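PDB 1W07: peroxisomal acyl-coenzyme A oxidase 1 from Arabidopsis thaliana, which oxidises long- and medium-chain acyl-CoAs to 2-trans-enoyl-CoAs in peroxisomal beta-oxidation, using FAD and passing the electrons to oxygen to give hydrogen peroxide. Local coordinates for residues Q323-K328 against Y593-R597. The protein carries 1 engineered substitution. Residues are numbered along the deposited sequence; the frame is centred on the assembly and turned at random.
Sequences QVIDYK and YTQVR. With FAD (flavin-adenine dinucleotide), chain C.
R597 takes hold of D326 side-on, with both NE and NH2 directed at the same carboxylate oxygen. In this salt bridge R597 NE lies 2.7 Å from D326 OD1; the second hydrogen bond, from R597 NH2 to the same oxygen, is 2.9 Å and more bent, at 137°. OD1 sits in the guanidinium plane, although the carboxylate itself is turned 39° against that plane. With CG turned away from the backbone N (chi1 164°) the arginine heads toward the loop, and a bend at chi2 brings the guanidinium beside D326. Beyond NH2, still in the guanidinium plane, Q323 OE1 lies 3.4 Å from R597 NH2, its amide nearly perpendicular to the guanidinium; Q323 NE2 is hydrogen-bonded to A308 O and E10 OE2. E10 also forms a salt bridge with R597 NH1, so two carboxylates share the arginine. With an alanine in place of R597, D326 and E10 would probably both be left without their cationic mate. K328 bends at chi2 and chi4, and its NZ donates a 3.0 Å hydrogen bond to T594 OG1; a second goes to Q331 OE1.

The loop 323-328, with a short 3-10 turn at 324-326, leads into helix 328-363 of the C-alpha1 domain, with Y327 as the N-cap residue. Opposite it is the C-terminal end of helix 579-596. The loop's other side serves FAD: V324 CG1 approaches the ribose O4B to 3.2 Å, and the adenine covers one face of the Y327 ring, roughly parallel, with N1A 3.5 Å above the ring plane and offset toward its rim.

I325 CG2 sits over one face of the R597 guanidinium, 3.5 Å from CZ. K328 CE rests 4.1 Å from Y593 CB, while K328 CD lies at the edge of the tyrosine ring, whose OH is hydrogen-bonded to N332 OD1. Q513 and E514 of the second subunit pack on K328 and T594, respectively.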
ATOM      1  N   GLN B 323      -4.709  24.649   8.020  1.00 14.87           N
ATOM      2  CA  GLN B 323      -3.943  23.428   8.263  1.00 14.79           C
ATOM      3  C   GLN B 323      -4.787  22.267   7.727  1.00 15.43           C
ATOM      4  O   GLN B 323      -5.992  22.185   8.011  1.00 15.83           O
ATOM      5  CB  GLN B 323      -3.707  23.265   9.758  1.00 12.18           C
ATOM      6  CG  GLN B 323      -2.801  24.331  10.351  1.00 17.52           C
ATOM      7  CD  GLN B 323      -2.942  24.413  11.851  1.00 16.78           C
ATOM      8  OE1 GLN B 323      -3.886  25.017  12.357  1.00 20.27           O
ATOM      9  NE2 GLN B 323      -2.025  23.781  12.573  1.00 16.60           N
ATOM     10  N   VAL B 324      -4.183  21.362   6.959  1.00 12.05           N
ATOM     11  CA  VAL B 324      -4.963  20.271   6.397  1.00 13.26           C
ATOM     12  C   VAL B 324      -5.611  19.418   7.460  1.00 11.77           C
ATOM     13  O   VAL B 324      -6.669  18.832   7.226  1.00 12.10           O
ATOM     14  CB  VAL B 324      -4.133  19.378   5.420  1.00 14.57           C
ATOM     15  CG1 VAL B 324      -3.689  20.224   4.230  1.00 13.40           C
ATOM     16  CG2 VAL B 324      -2.954  18.731   6.135  1.00  9.56           C
ATOM     17  N   ILE B 325      -5.010  19.377   8.646  1.00 11.98           N
ATOM     18  CA  ILE B 325      -5.568  18.582   9.732  1.00 12.29           C
ATOM     19  C   ILE B 325      -6.935  19.109  10.197  1.00 14.38           C
ATOM     20  O   ILE B 325      -7.637  18.429  10.950  1.00 14.88           O
ATOM     21  CB  ILE B 325      -4.604  18.517  10.926  1.00 14.54           C
ATOM     22  CG1 ILE B 325      -5.035  17.393  11.875  1.00 15.68           C
ATOM     23  CG2 ILE B 325      -4.571  19.853  11.662  1.00 19.05           C
ATOM     24  CD1 ILE B 325      -4.006  17.081  12.971  1.00 15.65           C
ATOM     25  N   ASP B 326      -7.302  20.311   9.748  1.00 14.02           N
ATOM     26  CA  ASP B 326      -8.594  20.934  10.080  1.00 15.03           C
ATOM     27  C   ASP B 326      -9.727  20.390   9.179  1.00 16.10           C
ATOM     28  O   ASP B 326     -10.900  20.574   9.477  1.00 17.46           O
ATOM     29  CB  ASP B 326      -8.543  22.454   9.865  1.00 17.80           C
ATOM     30  CG  ASP B 326      -7.877  23.218  11.005  1.00 20.41           C
ATOM     31  OD1 ASP B 326      -7.266  22.597  11.903  1.00 19.42           O
ATOM     32  OD2 ASP B 326      -7.968  24.466  10.981  1.00 23.14           O
ATOM     33  N   TYR B 327      -9.375  19.755   8.063  1.00 15.25           N
ATOM     34  CA  TYR B 327     -10.373  19.233   7.124  1.00 16.38           C
ATOM     35  C   TYR B 327     -10.941  17.896   7.590  1.00 17.57           C
ATOM     36  O   TYR B 327     -10.189  16.990   7.947  1.00 16.46           O
ATOM     37  CB  TYR B 327      -9.751  19.079   5.731  1.00 18.27           C
ATOM     38  CG  TYR B 327      -9.343  20.395   5.083  1.00 19.33           C
ATOM     39  CD1 TYR B 327      -8.122  20.515   4.414  1.00 16.81           C
ATOM     40  CD2 TYR B 327     -10.180  21.513   5.130  1.00 19.44           C
ATOM     41  CE1 TYR B 327      -7.743  21.716   3.813  1.00 15.43           C
ATOM     42  CE2 TYR B 327      -9.811  22.716   4.529  1.00 20.16           C
ATOM     43  CZ  TYR B 327      -8.588  22.812   3.877  1.00 20.51           C
ATOM     44  OH  TYR B 327      -8.194  24.021   3.346  1.00 16.49           O
ATOM     45  N   LYS B 328     -12.269  17.772   7.583  1.00 16.33           N
ATOM     46  CA  LYS B 328     -12.938  16.553   8.026  1.00 16.37           C
ATOM     47  C   LYS B 328     -12.508  15.283   7.291  1.00 12.92           C
ATOM     48  O   LYS B 328     -12.486  14.212   7.883  1.00 14.21           O
ATOM     49  CB  LYS B 328     -14.467  16.743   7.977  1.00 16.22           C
ATOM     50  CG  LYS B 328     -15.016  17.450   9.219  1.00 18.16           C
ATOM     51  CD  LYS B 328     -14.838  16.565  10.453  1.00 15.39           C
ATOM     52  CE  LYS B 328     -15.197  17.257  11.777  1.00 19.12           C
ATOM     53  NZ  LYS B 328     -14.203  18.264  12.261  1.00 14.01           N
ATOM     54  N   TYR B 593     -14.402  13.732  16.146  1.00 14.79           N
ATOM     55  CA  TYR B 593     -13.246  14.200  15.395  1.00 16.80           C
ATOM     56  C   TYR B 593     -12.925  15.633  15.850  1.00 17.15           C
ATOM     57  O   TYR B 593     -11.774  15.955  16.182  1.00 19.13           O
ATOM     58  CB  TYR B 593     -13.532  14.185  13.896  1.00 15.63           C
ATOM     59  CG  TYR B 593     -13.611  12.794  13.268  1.00 15.10           C
ATOM     60  CD1 TYR B 593     -12.977  11.693  13.845  1.00 15.62           C
ATOM     61  CD2 TYR B 593     -14.263  12.601  12.054  1.00 14.48           C
ATOM     62  CE1 TYR B 593     -12.990  10.420  13.219  1.00 15.14           C
ATOM     63  CE2 TYR B 593     -14.286  11.350  11.413  1.00 14.85           C
ATOM     64  CZ  TYR B 593     -13.646  10.266  11.999  1.00 15.97           C
ATOM     65  OH  TYR B 593     -13.662   9.045  11.339  1.00 16.95           O
ATOM     66  N   THR B 594     -13.947  16.488  15.865  1.00 18.71           N
ATOM     67  CA  THR B 594     -13.799  17.876  16.288  1.00 14.99           C
ATOM     68  C   THR B 594     -13.236  17.969  17.698  1.00 16.05           C
ATOM     69  O   THR B 594     -12.485  18.885  18.006  1.00 13.49           O
ATOM     70  CB  THR B 594     -15.148  18.594  16.230  1.00 15.41           C
ATOM     71  OG1 THR B 594     -15.600  18.600  14.871  1.00 17.12           O
ATOM     72  CG2 THR B 594     -15.038  20.048  16.751  1.00 16.32           C
ATOM     73  N   GLN B 595     -13.600  17.020  18.556  1.00 15.20           N
ATOM     74  CA  GLN B 595     -13.095  17.031  19.921  1.00 17.73           C
ATOM     75  C   GLN B 595     -11.637  16.587  19.989  1.00 19.48           C
ATOM     76  O   GLN B 595     -10.855  17.095  20.795  1.00 18.78           O
ATOM     77  CB  GLN B 595     -13.947  16.125  20.809  1.00 20.47           C
ATOM     78  CG  GLN B 595     -15.320  16.694  21.090  1.00 27.59           C
ATOM     79  CD  GLN B 595     -16.246  15.707  21.760  1.00 30.10           C
ATOM     80  OE1 GLN B 595     -15.954  15.197  22.840  1.00 35.27           O
ATOM     81  NE2 GLN B 595     -17.376  15.434  21.121  1.00 33.38           N
ATOM     82  N   VAL B 596     -11.256  15.644  19.136  1.00 18.84           N
ATOM     83  CA  VAL B 596      -9.888  15.139  19.136  1.00 18.78           C
ATOM     84  C   VAL B 596      -8.916  16.072  18.433  1.00 14.87           C
ATOM     85  O   VAL B 596      -7.729  16.106  18.771  1.00 15.90           O
ATOM     86  CB  VAL B 596      -9.835  13.729  18.496  1.00 19.16           C
ATOM     87  CG1 VAL B 596      -8.386  13.319  18.187  1.00 20.05           C
ATOM     88  CG2 VAL B 596     -10.471  12.743  19.450  1.00 20.19           C
ATOM     89  N   ARG B 597      -9.422  16.832  17.466  1.00 15.66           N
ATOM     90  CA  ARG B 597      -8.599  17.766  16.688  1.00 16.05           C
ATOM     91  C   ARG B 597      -7.557  18.568  17.465  1.00 17.15           C
ATOM     92  O   ARG B 597      -6.376  18.569  17.105  1.00 16.73           O
ATOM     93  CB  ARG B 597      -9.502  18.729  15.911  1.00 17.37           C
ATOM     94  CG  ARG B 597      -8.796  19.993  15.366  1.00 15.20           C
ATOM     95  CD  ARG B 597      -7.682  19.670  14.393  1.00 18.43           C
ATOM     96  NE  ARG B 597      -6.989  20.889  13.963  1.00 19.09           N
ATOM     97  CZ  ARG B 597      -5.889  21.366  14.535  1.00 20.48           C
ATOM     98  NH1 ARG B 597      -5.333  20.727  15.560  1.00 17.80           N
ATOM     99  NH2 ARG B 597      -5.339  22.477  14.073  1.00 17.00           N
TER
HETATM  100  PA  FAD C1660      -1.748  18.742  -0.609  1.00 21.64           P
HETATM  101  O1A FAD C1660      -2.701  19.368  -1.553  1.00 24.42           O
HETATM  102  O2A FAD C1660      -0.905  19.617   0.238  1.00 17.34           O
HETATM  103  O5B FAD C1660      -2.559  17.706   0.318  1.00 22.19           O
HETATM  104  C5B FAD C1660      -1.960  17.097   1.465  1.00 19.47           C
HETATM  105  C4B FAD C1660      -3.044  16.453   2.335  1.00 19.76           C
HETATM  106  O4B FAD C1660      -4.024  17.478   2.600  1.00 15.69           O
HETATM  107  C3B FAD C1660      -3.775  15.348   1.565  1.00 16.85           C
HETATM  108  O3B FAD C1660      -4.348  14.417   2.488  1.00 18.44           O
HETATM  109  C2B FAD C1660      -4.866  16.136   0.844  1.00 17.50           C
HETATM  110  O2B FAD C1660      -5.983  15.281   0.582  1.00 17.74           O
HETATM  111  C1B FAD C1660      -5.259  17.099   1.968  1.00 15.32           C
HETATM  112  N9A FAD C1660      -5.943  18.296   1.432  1.00 19.44           N
HETATM  113  C8A FAD C1660      -5.357  19.312   0.796  1.00 21.05           C
HETATM  114  N7A FAD C1660      -6.267  20.226   0.474  1.00 18.63           N
HETATM  115  C5A FAD C1660      -7.445  19.795   0.919  1.00 20.55           C
HETATM  116  C6A FAD C1660      -8.728  20.324   0.877  1.00 19.52           C
HETATM  117  N6A FAD C1660      -8.954  21.514   0.331  1.00 21.18           N
HETATM  118  N1A FAD C1660      -9.772  19.595   1.461  1.00 22.83           N
HETATM  119  C2A FAD C1660      -9.500  18.364   2.071  1.00 19.60           C
HETATM  120  N3A FAD C1660      -8.264  17.892   2.087  1.00 20.43           N
HETATM  121  C4A FAD C1660      -7.245  18.568   1.532  1.00 19.44           C
HETATM  122  N1  FAD C1660       4.537  19.203 -10.201  1.00 13.38           N
HETATM  123  C2  FAD C1660       4.952  19.970 -11.296  1.00 18.64           C
HETATM  124  O2  FAD C1660       4.748  21.180 -11.312  1.00 19.46           O
HETATM  125  N3  FAD C1660       5.644  19.344 -12.343  1.00 15.09           N
HETATM  126  C4  FAD C1660       5.927  17.973 -12.284  1.00 20.12           C
HETATM  127  O4  FAD C1660       6.540  17.436 -13.203  1.00 20.62           O
HETATM  128  C4X FAD C1660       5.513  17.221 -11.191  1.00 17.01           C
HETATM  129  N5  FAD C1660       5.847  15.863 -11.093  1.00 17.67           N
HETATM  130  C5X FAD C1660       5.463  15.104  -9.980  1.00 13.91           C
HETATM  131  C6  FAD C1660       5.916  13.797  -9.832  1.00  7.99           C
HETATM  132  C7  FAD C1660       5.663  13.100  -8.652  1.00 13.11           C
HETATM  133  C7M FAD C1660       6.214  11.680  -8.495  1.00 10.62           C
HETATM  134  C8  FAD C1660       4.944  13.708  -7.622  1.00 13.47           C
HETATM  135  C8M FAD C1660       4.687  12.989  -6.293  1.00 11.11           C
HETATM  136  C9  FAD C1660       4.477  15.009  -7.783  1.00 14.89           C
HETATM  137  C9A FAD C1660       4.733  15.715  -8.959  1.00 12.03           C
HETATM  138  N10 FAD C1660       4.353  17.058  -9.081  1.00 14.57           N
HETATM  139  C10 FAD C1660       4.814  17.831 -10.155  1.00 16.03           C
HETATM  140  C1' FAD C1660       3.530  17.707  -8.032  1.00 16.49           C
HETATM  141  C2' FAD C1660       2.083  17.224  -8.179  1.00 17.93           C
HETATM  142  O2' FAD C1660       1.645  17.433  -9.526  1.00 22.28           O
HETATM  143  C3' FAD C1660       1.086  17.895  -7.229  1.00 22.00           C
HETATM  144  O3' FAD C1660       1.127  19.315  -7.400  1.00 26.03           O
HETATM  145  C4' FAD C1660       1.356  17.558  -5.760  1.00 20.10           C
HETATM  146  O4' FAD C1660       1.698  16.180  -5.599  1.00 19.62           O
HETATM  147  C5' FAD C1660       0.117  17.872  -4.923  1.00 20.94           C
HETATM  148  O5' FAD C1660       0.278  17.331  -3.612  1.00 24.70           O
HETATM  149  P   FAD C1660       0.425  18.290  -2.331  1.00 22.99           P
HETATM  150  O1P FAD C1660       1.717  17.969  -1.686  1.00 24.21           O
HETATM  151  O2P FAD C1660       0.160  19.688  -2.739  1.00 22.72           O
HETATM  152  O3P FAD C1660      -0.776  17.742  -1.411  1.00 23.70           O